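PDB 3FW2: thiol-disulfide oxidoreductase from Bacteroides thetaiotaomicron, which probably acts as a thiol-disulfide oxidoreductase of the TlpA-like family, this chain being its C-terminal thioredoxin-like domain. Local coordinates for residues Ile121-Ser124 / Lys128-Ala131; Gln52-Leu57 / Asp91-Glu96; Glu22-Thr25 / Ala30-Gln33; Ile75-Asp80 / Tyr112-Ile117. All blocks are in the same frame, centred on the assembly; numbering follows the deposited sequence.

Contact 1: Ile121-Ser124 / Lys128-Ala131; sequences ILLS and KILA
Ile121 and Ile129 meet with their side chains set obliquely across one another, the CD1 methyl of Ile121 coming to 3.6 Å from CG2 of Ile129. Ile121 reaches this far because CG1 is anti to its backbone N (chi1 -172°) and the chain stays extended at chi2, carrying CD1 over to the neighbouring strand. Ile129 also offers CG1 to Leu123, whose CD2 lies 3.8 Å from it; these two side chains run side by side and point the same way. With an alanine in place of Ile129, both Ile121 CD1 and Leu123 CD2 would probably lose their common partner, leaving a gap between them.

Backbone bonds fix this register. Leu122 N donates to Ala131 O at 2.9 Å, while Leu122 O accepts from Leu130 N at 2.9 Å. Leu130 and Ala131 thus both face Leu122, a classic beta bulge in the antiparallel hairpin at the edge of the thioredoxin-like sheet. Nearer the turn, Lys128 O takes the Ser124 N-H at 2.8 Å in its carbonyl plane and is also approached by CA of Leu123 at 3.2 Å, as a CA-H...O contact. Leu130 CD1 packs 3.8 Å from CB of Ser124.

Further out, Ile121 and Leu123 rest on Ile38 of strand 35-41. Leu122, whose CB is paired with that of Ala131 on the opposite face of the sheet, packs against Ile143 and Ile146 of helix 136-149. In the turn itself, Asp126 OD1 receives the N-H of Lys128.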
# COMPACT_ATOMS: atom_id res chain seq x y z
N ILE A 121 -11.33 -10.23 -3.22
CA ILE A 121 -12.64 -9.99 -3.78
C ILE A 121 -13.07 -11.25 -4.48
O ILE A 121 -12.23 -11.93 -5.09
CB ILE A 121 -12.68 -8.74 -4.69
CG1 ILE A 121 -14.13 -8.41 -5.09
CG2 ILE A 121 -11.88 -8.95 -5.97
CD1 ILE A 121 -14.34 -7.01 -5.68
N LEU A 122 -14.35 -11.57 -4.40
CA LEU A 122 -14.90 -12.81 -4.96
C LEU A 122 -15.94 -12.44 -5.98
O LEU A 122 -16.83 -11.69 -5.67
CB LEU A 122 -15.52 -13.64 -3.86
CG LEU A 122 -16.19 -14.97 -4.20
CD1 LEU A 122 -15.14 -15.96 -4.82
CD2 LEU A 122 -16.81 -15.57 -2.95
N LEU A 123 -15.76 -12.97 -7.19
CA LEU A 123 -16.66 -12.73 -8.31
C LEU A 123 -17.43 -13.96 -8.67
O LEU A 123 -16.88 -15.06 -8.71
CB LEU A 123 -15.86 -12.31 -9.52
CG LEU A 123 -14.82 -11.19 -9.37
CD1 LEU A 123 -14.18 -10.75 -10.75
CD2 LEU A 123 -15.55 -10.01 -8.70
N SER A 124 -18.69 -13.77 -9.05
CA SER A 124 -19.43 -14.86 -9.68
C SER A 124 -18.90 -15.10 -11.11
O SER A 124 -18.12 -14.28 -11.64
CB SER A 124 -20.94 -14.52 -9.63
OG SER A 124 -21.23 -13.58 -10.63
N LYS A 128 -20.09 -10.66 -11.34
CA LYS A 128 -20.73 -9.88 -10.28
C LYS A 128 -19.88 -9.98 -9.00
O LYS A 128 -19.41 -11.07 -8.71
CB LYS A 128 -22.09 -10.47 -9.94
CG LYS A 128 -23.09 -9.48 -9.57
CD LYS A 128 -23.71 -8.87 -10.86
CE LYS A 128 -24.58 -9.86 -11.62
NZ LYS A 128 -25.22 -9.20 -12.80
N ILE A 129 -19.77 -8.89 -8.25
CA ILE A 129 -19.04 -8.86 -7.01
C ILE A 129 -19.90 -9.45 -5.90
O ILE A 129 -20.94 -8.84 -5.50
CB ILE A 129 -18.58 -7.45 -6.64
CG1 ILE A 129 -17.59 -6.95 -7.70
CG2 ILE A 129 -17.90 -7.43 -5.22
CD1 ILE A 129 -17.28 -5.48 -7.63
N LEU A 130 -19.47 -10.63 -5.44
CA LEU A 130 -20.17 -11.37 -4.37
C LEU A 130 -19.76 -10.97 -2.95
O LEU A 130 -20.61 -10.90 -2.06
CB LEU A 130 -20.00 -12.88 -4.55
CG LEU A 130 -20.45 -13.50 -5.87
CD1 LEU A 130 -20.07 -15.01 -5.95
CD2 LEU A 130 -21.99 -13.26 -6.03
N ALA A 131 -18.48 -10.74 -2.72
CA ALA A 131 -17.97 -10.45 -1.40
C ALA A 131 -16.58 -9.88 -1.52
O ALA A 131 -15.91 -10.05 -2.52
CB ALA A 131 -17.89 -11.73 -0.56

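Contact 2: Gln52-Leu57 / Asp91-Glu96; sequences QSNSEL and DTLDWE. With ACT (acetate ion), chain F.
Leu57 and Trp95 make the close-packed part of this contact: CB of Leu57 lies 3.7 Å from CH2 at the far end of the indole, and the two side chains cross at about a right angle. Trp95 holds its ring there with CG set between its backbone N and carbonyl carbon (chi1 53°), while its own neighbour Leu93 sets CA above one ring face, displaced toward the rim. Both Leu57 and Trp95 continue onto Met72 of strand 70-76, so the loop 91-96 and helix 48-64 share one apolar layer of the thioredoxin-like fold.

The other end is looser and wetter. Asn54 ND2 and Asp91 OD2 stand 4.0 Å apart, and a water spans them, accepting from Asn54 ND2 at 2.8 Å and donating to Asp91 OD2 at 2.9 Å. Gln50 NE2 bonds to Asn54 OD1 and helps define which way the amide is turned.

Along the helix, Gln52 NE2 gives a nearly straight bond (172°) to the anti lone pair of Glu56 OE2 at 3.0 Å, and Glu56 OE1 takes the N-H of Gly136. A leucine in place of Glu56 would probably leave Gln52 NE2 and Gly136 N without these acceptors. Ser53 OG donates at 2.8 Å to O of an acetate ion, probably from the crystallisation liquor. Acetate OXT lies 3.2 Å from Glu56 OE1, and while the acetate is bound this closeness may raise the proton affinity of either carboxylate.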
# COMPACT_ATOMS: atom_id res chain seq x y z
N GLN A 52 -0.74 -14.61 7.08
CA GLN A 52 -1.99 -15.29 7.43
C GLN A 52 -2.85 -15.52 6.19
O GLN A 52 -3.41 -16.60 5.98
CB GLN A 52 -2.78 -14.42 8.41
CG GLN A 52 -4.08 -15.04 8.88
CD GLN A 52 -3.95 -16.37 9.55
OE1 GLN A 52 -3.02 -16.59 10.33
NE2 GLN A 52 -4.90 -17.28 9.28
N SER A 53 -3.04 -14.48 5.38
CA SER A 53 -3.79 -14.63 4.16
C SER A 53 -3.21 -15.74 3.27
O SER A 53 -3.93 -16.56 2.75
CB SER A 53 -3.78 -13.33 3.36
OG SER A 53 -4.56 -12.37 4.04
N ASN A 54 -1.90 -15.74 3.13
CA ASN A 54 -1.23 -16.73 2.32
C ASN A 54 -1.49 -18.12 2.86
O ASN A 54 -1.73 -19.04 2.09
CB ASN A 54 0.27 -16.45 2.30
CG ASN A 54 0.64 -15.29 1.40
OD1 ASN A 54 -0.20 -14.77 0.62
ND2 ASN A 54 1.90 -14.89 1.47
N SER A 55 -1.43 -18.28 4.19
CA SER A 55 -1.71 -19.60 4.77
C SER A 55 -3.10 -20.06 4.37
O SER A 55 -3.34 -21.22 4.00
CB SER A 55 -1.59 -19.57 6.32
OG SER A 55 -0.25 -19.23 6.72
N GLU A 56 -4.07 -19.16 4.46
CA GLU A 56 -5.45 -19.49 4.13
C GLU A 56 -5.66 -19.80 2.65
O GLU A 56 -6.38 -20.75 2.29
CB GLU A 56 -6.39 -18.35 4.56
CG GLU A 56 -6.43 -18.21 6.08
CD GLU A 56 -7.42 -17.15 6.56
OE1 GLU A 56 -8.43 -16.98 5.87
OE2 GLU A 56 -7.21 -16.47 7.58
N LEU A 57 -5.03 -19.01 1.80
CA LEU A 57 -5.15 -19.15 0.35
C LEU A 57 -4.44 -20.40 -0.11
O LEU A 57 -4.95 -21.11 -0.98
CB LEU A 57 -4.56 -17.89 -0.33
CG LEU A 57 -5.33 -16.60 -0.19
CD1 LEU A 57 -4.53 -15.40 -0.63
CD2 LEU A 57 -6.70 -16.69 -0.92
N ASP A 91 7.19 -18.05 -1.22
CA ASP A 91 5.88 -18.16 -0.57
C ASP A 91 4.96 -19.25 -1.18
O ASP A 91 3.78 -19.36 -0.78
CB ASP A 91 5.18 -16.79 -0.58
CG ASP A 91 5.92 -15.71 0.23
OD1 ASP A 91 6.84 -15.99 1.02
OD2 ASP A 91 5.59 -14.51 0.06
N THR A 92 5.45 -19.98 -2.18
CA THR A 92 4.69 -21.02 -2.91
C THR A 92 3.28 -20.53 -3.33
O THR A 92 2.25 -21.18 -3.07
CB THR A 92 4.66 -22.35 -2.11
OG1 THR A 92 3.89 -22.22 -0.91
CG2 THR A 92 6.07 -22.83 -1.74
N LEU A 93 3.28 -19.40 -4.00
CA LEU A 93 2.03 -18.76 -4.51
C LEU A 93 1.75 -19.38 -5.87
O LEU A 93 2.03 -18.78 -6.93
CB LEU A 93 2.25 -17.25 -4.58
CG LEU A 93 2.70 -16.58 -3.27
CD1 LEU A 93 2.92 -15.08 -3.46
CD2 LEU A 93 1.73 -16.82 -2.09
N ASP A 94 1.18 -20.58 -5.86
CA ASP A 94 1.18 -21.45 -7.01
C ASP A 94 -0.02 -21.30 -7.97
O ASP A 94 -0.01 -21.84 -9.07
CB ASP A 94 1.23 -22.93 -6.57
CG ASP A 94 2.56 -23.34 -5.97
OD1 ASP A 94 3.57 -22.64 -6.22
OD2 ASP A 94 2.53 -24.36 -5.22
N TRP A 95 -1.05 -20.58 -7.54
CA TRP A 95 -2.13 -20.13 -8.40
C TRP A 95 -1.65 -19.02 -9.29
O TRP A 95 -0.55 -18.48 -9.10
CB TRP A 95 -3.35 -19.71 -7.60
CG TRP A 95 -3.12 -18.69 -6.49
CD1 TRP A 95 -3.52 -17.37 -6.53
CD2 TRP A 95 -2.61 -18.90 -5.15
NE1 TRP A 95 -3.17 -16.75 -5.38
CE2 TRP A 95 -2.62 -17.66 -4.52
CE3 TRP A 95 -2.07 -20.01 -4.45
CZ2 TRP A 95 -2.16 -17.48 -3.21
CZ3 TRP A 95 -1.60 -19.82 -3.18
CH2 TRP A 95 -1.66 -18.56 -2.56
N GLU A 96 -2.44 -18.70 -10.29
CA GLU A 96 -1.97 -17.71 -11.29
C GLU A 96 -1.65 -16.39 -10.60
O GLU A 96 -2.35 -15.96 -9.70
CB GLU A 96 -3.01 -17.50 -12.37
CG GLU A 96 -2.59 -16.54 -13.51
CD GLU A 96 -1.35 -16.96 -14.28
OE1 GLU A 96 -0.22 -16.94 -13.72
OE2 GLU A 96 -1.51 -17.31 -15.46
C ACT F . -7.53 -13.87 3.12
O ACT F . -7.22 -13.15 4.08
OXT ACT F . -8.07 -14.97 3.41
CH3 ACT F . -7.25 -13.46 1.71
O HOH W 1 3.12 -13.08 -0.24

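Contact 3: Glu22-Thr25 / Ala30-Gln33; sequences EKIT and AFKQ
The carbonyl oxygen of Thr25 lies at the edge of the Phe31 ring, in the ring plane and 3.6 Å from CD2. No hydrogen bond crosses between residues 22-25 and 30-33, so this edge approach is the polar component of the contact, and its length fits at most a weak electrostatic attraction between the oxygen and the ring hydrogens.

The next atom round the same edge carries the apolar component: CE2 of Phe31 is 3.8 Å from the CG2 methyl of Ile24, which also sits near the ring plane, and the two side chains cross at about a right angle. In Ile24, CG1 is anti to the carbonyl carbon (chi1 -59°), which leaves CG2 anti to the backbone N and directed at the ring. One ring face is approached by the preceding residue, Ala30, whose CB stands 3.9 Å above the plane and is displaced toward the rim. The backbones themselves stay well apart, with CA atoms of Thr25 and Phe31 separated by 8.3 Å, so the Phe31 ring, met by the Ile24 methyl and the Thr25 carbonyl, spans the distance.

The loop between the segments is shaped by Thr25, whose N donates to Ser28 OG and whose OG1 receives the N-H of Ser27, an ST-turn bond. Ile24 pairs by its backbone with Leu16 in the small two-stranded sheet, and both Ile24 and Phe31 pack on Glu96 at edge strand 96-98, so the contact joins the N-terminal hairpin to the rim of the main sheet.

With 82 Å² buried in total, its chemistry is modest: a carbonyl oxygen and a methyl meet adjacent atoms along one edge of the ring, the C-H edge offering the oxygen no more than a weak attraction and the methyl plain van der Waals packing.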
# COMPACT_ATOMS: atom_id res chain seq x y z
N GLU A 22 1.95 -12.85 -20.42
CA GLU A 22 0.66 -13.06 -21.08
C GLU A 22 -0.40 -12.27 -20.31
O GLU A 22 -0.46 -12.33 -19.08
CB GLU A 22 0.23 -14.53 -21.06
CG GLU A 22 1.21 -15.64 -21.45
CD GLU A 22 0.68 -16.99 -20.91
OE1 GLU A 22 -0.35 -17.45 -21.45
OE2 GLU A 22 1.20 -17.55 -19.92
N LYS A 23 -1.24 -11.53 -21.02
CA LYS A 23 -2.31 -10.76 -20.35
C LYS A 23 -3.44 -11.67 -19.89
O LYS A 23 -3.99 -12.44 -20.66
CB LYS A 23 -2.87 -9.63 -21.24
CG LYS A 23 -1.83 -8.61 -21.66
CD LYS A 23 -1.24 -7.84 -20.50
CE LYS A 23 -0.30 -6.73 -21.00
NZ LYS A 23 -1.02 -5.42 -21.20
N ILE A 24 -3.82 -11.54 -18.63
CA ILE A 24 -4.84 -12.36 -18.04
C ILE A 24 -6.01 -11.46 -17.66
O ILE A 24 -5.79 -10.38 -17.08
CB ILE A 24 -4.32 -13.02 -16.72
CG1 ILE A 24 -3.10 -13.88 -16.98
CG2 ILE A 24 -5.41 -13.80 -15.99
CD1 ILE A 24 -3.34 -15.03 -18.01
N THR A 25 -7.22 -11.94 -17.90
CA THR A 25 -8.45 -11.26 -17.55
C THR A 25 -9.33 -12.30 -16.81
O THR A 25 -9.00 -13.48 -16.78
CB THR A 25 -9.27 -10.73 -18.76
OG1 THR A 25 -9.89 -11.84 -19.42
CG2 THR A 25 -8.39 -9.92 -19.77
N ALA A 30 -8.34 -20.12 -17.94
CA ALA A 30 -8.27 -20.72 -16.61
C ALA A 30 -9.51 -20.38 -15.79
O ALA A 30 -9.85 -21.14 -14.88
CB ALA A 30 -7.04 -20.26 -15.88
N PHE A 31 -10.17 -19.26 -16.13
CA PHE A 31 -11.23 -18.73 -15.29
C PHE A 31 -12.56 -18.64 -15.92
O PHE A 31 -13.56 -18.45 -15.24
CB PHE A 31 -10.82 -17.33 -14.84
CG PHE A 31 -9.50 -17.27 -14.16
CD1 PHE A 31 -9.11 -18.24 -13.27
CD2 PHE A 31 -8.61 -16.24 -14.44
CE1 PHE A 31 -7.87 -18.15 -12.60
CE2 PHE A 31 -7.39 -16.15 -13.82
CZ PHE A 31 -7.00 -17.13 -12.91
N LYS A 32 -12.64 -18.78 -17.24
CA LYS A 32 -13.94 -18.62 -17.87
C LYS A 32 -14.96 -19.63 -17.37
O LYS A 32 -14.68 -20.80 -17.18
CB LYS A 32 -13.84 -18.68 -19.41
CG LYS A 32 -13.40 -19.95 -19.96
CD LYS A 32 -13.16 -19.78 -21.50
CE LYS A 32 -12.59 -21.08 -22.10
NZ LYS A 32 -12.20 -20.97 -23.55
N GLN A 33 -16.16 -19.14 -17.12
CA GLN A 33 -17.26 -19.93 -16.58
C GLN A 33 -17.06 -20.39 -15.15
O GLN A 33 -17.83 -21.20 -14.66
CB GLN A 33 -17.67 -21.11 -17.49
CG GLN A 33 -18.55 -20.74 -18.67
CD GLN A 33 -18.08 -19.52 -19.44
OE1 GLN A 33 -17.05 -19.55 -20.14
NE2 GLN A 33 -18.84 -18.42 -19.33

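Contact 4: Ile75-Asp80 / Tyr112-Ile117; sequences ISLDVD and YSIYKI
Leu77 and Ile117 lie obliquely against each other, meeting methyl to methyl: CD1 of Leu77 is 4.0 Å from CG2 of Ile117. Ile114 brings a third methyl from the same loop, its CG2 4.4 Å from Leu77 CD1. As the Ile114 and Ile117 CG2 atoms are themselves 3.9 Å apart, the three form a compact triangle with the leucine at one corner.

The torsions account for this. Leu77 is extended at chi2 (179°), so that CD1 projects toward the loop. Ile117 instead has CG1 wedged between its backbone N and carbonyl carbon (chi1 45°), which turns CG2 anti to the carbonyl carbon and toward Leu77.

The contact lies where strand 70-76 of the central thioredoxin-like sheet runs out, facing the loop that leads from helix 107-111 into strand 119-123, the place where thioredoxin folds usually carry their cis-proline. That helix ends in a Schellman motif, Ser113 having positive phi and Ile114 N bonding back to Ala109 O; the reversal delivers Ile114 to Leu77.

On the strand side, an ST turn sets the chain path past Leu77: Ser76 OG accepts from Asp78 N at 2.9 Å. The same hydroxyl donates to Asp78 OD2 at 2.7 Å, meeting it from above the carboxylate plane, 36° out. Ser43 OG bonds to Asp78 OD1, and Trp44 NE1 to Leu77 O. Another copy of the protein borders the loop as well: Tyr115 packs on Val79 of the second subunit, and Ile117 on Trp44 of that subunit.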
# COMPACT_ATOMS: atom_id res chain seq x y z
N ILE A 75 -3.06 -10.81 -7.60
CA ILE A 75 -2.66 -9.55 -8.19
C ILE A 75 -1.70 -8.84 -7.25
O ILE A 75 -2.06 -8.50 -6.11
CB ILE A 75 -3.85 -8.66 -8.47
CG1 ILE A 75 -4.80 -9.35 -9.48
CG2 ILE A 75 -3.37 -7.31 -8.98
CD1 ILE A 75 -6.00 -8.56 -9.91
N SER A 76 -0.47 -8.65 -7.69
CA SER A 76 0.51 -7.96 -6.88
C SER A 76 0.60 -6.48 -7.18
O SER A 76 0.50 -6.06 -8.35
CB SER A 76 1.89 -8.55 -7.07
OG SER A 76 2.87 -7.82 -6.30
N LEU A 77 0.86 -5.72 -6.13
CA LEU A 77 1.17 -4.30 -6.22
C LEU A 77 2.67 -4.03 -6.09
O LEU A 77 3.10 -2.91 -5.76
CB LEU A 77 0.33 -3.50 -5.22
CG LEU A 77 -1.17 -3.74 -5.35
CD1 LEU A 77 -1.87 -2.91 -4.28
CD2 LEU A 77 -1.73 -3.43 -6.76
N ASP A 78 3.48 -5.03 -6.38
CA ASP A 78 4.92 -4.84 -6.49
C ASP A 78 5.30 -3.87 -7.64
O ASP A 78 4.57 -3.75 -8.66
CB ASP A 78 5.64 -6.16 -6.76
CG ASP A 78 5.90 -6.94 -5.51
OD1 ASP A 78 6.69 -6.44 -4.69
OD2 ASP A 78 5.35 -8.03 -5.34
N VAL A 79 6.45 -3.24 -7.47
CA VAL A 79 7.05 -2.40 -8.52
C VAL A 79 8.27 -3.03 -9.13
O VAL A 79 8.71 -2.62 -10.23
CB VAL A 79 7.43 -1.04 -7.98
CG1 VAL A 79 6.10 -0.23 -7.67
CG2 VAL A 79 8.40 -1.17 -6.82
N ASP A 80 8.82 -4.04 -8.47
CA ASP A 80 10.07 -4.70 -8.87
C ASP A 80 9.77 -6.15 -9.30
O ASP A 80 9.29 -6.99 -8.51
CB ASP A 80 11.07 -4.68 -7.74
CG ASP A 80 12.46 -5.25 -8.13
OD1 ASP A 80 13.40 -4.45 -8.32
OD2 ASP A 80 12.63 -6.47 -8.21
N TYR A 112 -10.27 -1.13 -8.16
CA TYR A 112 -10.80 -1.98 -7.10
C TYR A 112 -10.79 -1.29 -5.72
O TYR A 112 -11.05 -1.95 -4.75
CB TYR A 112 -10.05 -3.33 -7.05
CG TYR A 112 -10.61 -4.20 -8.13
CD1 TYR A 112 -10.27 -3.96 -9.46
CD2 TYR A 112 -11.58 -5.18 -7.85
CE1 TYR A 112 -10.81 -4.74 -10.48
CE2 TYR A 112 -12.12 -5.98 -8.87
CZ TYR A 112 -11.73 -5.74 -10.19
OH TYR A 112 -12.34 -6.50 -11.19
N SER A 113 -10.44 0.01 -5.67
CA SER A 113 -10.48 0.82 -4.43
C SER A 113 -9.76 0.11 -3.29
O SER A 113 -10.28 -0.01 -2.17
CB SER A 113 -11.92 1.11 -4.03
OG SER A 113 -12.50 1.85 -5.10
N ILE A 114 -8.57 -0.41 -3.58
CA ILE A 114 -7.79 -1.18 -2.59
C ILE A 114 -7.26 -0.17 -1.56
O ILE A 114 -6.48 0.77 -1.89
CB ILE A 114 -6.66 -1.95 -3.28
CG1 ILE A 114 -7.25 -2.92 -4.29
CG2 ILE A 114 -5.79 -2.74 -2.28
CD1 ILE A 114 -8.21 -3.98 -3.74
N TYR A 115 -7.75 -0.29 -0.32
CA TYR A 115 -7.35 0.66 0.68
C TYR A 115 -6.28 0.15 1.61
O TYR A 115 -5.66 0.94 2.32
CB TYR A 115 -8.58 1.13 1.47
CG TYR A 115 -9.35 0.06 2.16
CD1 TYR A 115 -8.93 -0.44 3.40
CD2 TYR A 115 -10.54 -0.44 1.61
CE1 TYR A 115 -9.70 -1.45 4.09
CE2 TYR A 115 -11.27 -1.46 2.27
CZ TYR A 115 -10.86 -1.91 3.50
OH TYR A 115 -11.59 -2.88 4.17
N LYS A 116 -6.08 -1.15 1.58
CA LYS A 116 -5.01 -1.81 2.31
C LYS A 116 -4.72 -3.14 1.67
O LYS A 116 -5.57 -3.72 0.97
CB LYS A 116 -5.35 -1.93 3.82
CG LYS A 116 -6.33 -3.00 4.20
CD LYS A 116 -6.52 -3.19 5.81
CE LYS A 116 -5.20 -3.19 6.57
NZ LYS A 116 -5.08 -4.10 7.84
N ILE A 117 -3.51 -3.68 1.94
CA ILE A 117 -3.22 -5.07 1.56
C ILE A 117 -2.77 -5.83 2.78
O ILE A 117 -2.20 -5.25 3.70
CB ILE A 117 -2.21 -5.21 0.41
CG1 ILE A 117 -1.02 -4.25 0.66
CG2 ILE A 117 -2.91 -4.94 -0.94
CD1 ILE A 117 0.25 -4.49 -0.26

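From the N terminus, contact 3 comes first, closing a short loop between strand 23-24 and the approach to strand 35-41. Contact 2 then opens on helix 48-64, and contact 4 opens at the end of strand 70-76 before contact 2 has closed at 91-96; contact 4 closes later, at 112-117, so these two cross. Contact 1 follows in series as the hairpin of strands 119-123 and 129-132, before the C-terminal helix 136-149, and none nests within another. Glu96 packs on Ile24 and Phe31, linking contacts 2 and 3 at one edge of the sheet, whereas Tyr112 against Ile121 joins contact 4 to contact 1. Contacts 1 and 2 lie on opposite sides of the chain's centre, about 19 Å apart between centres.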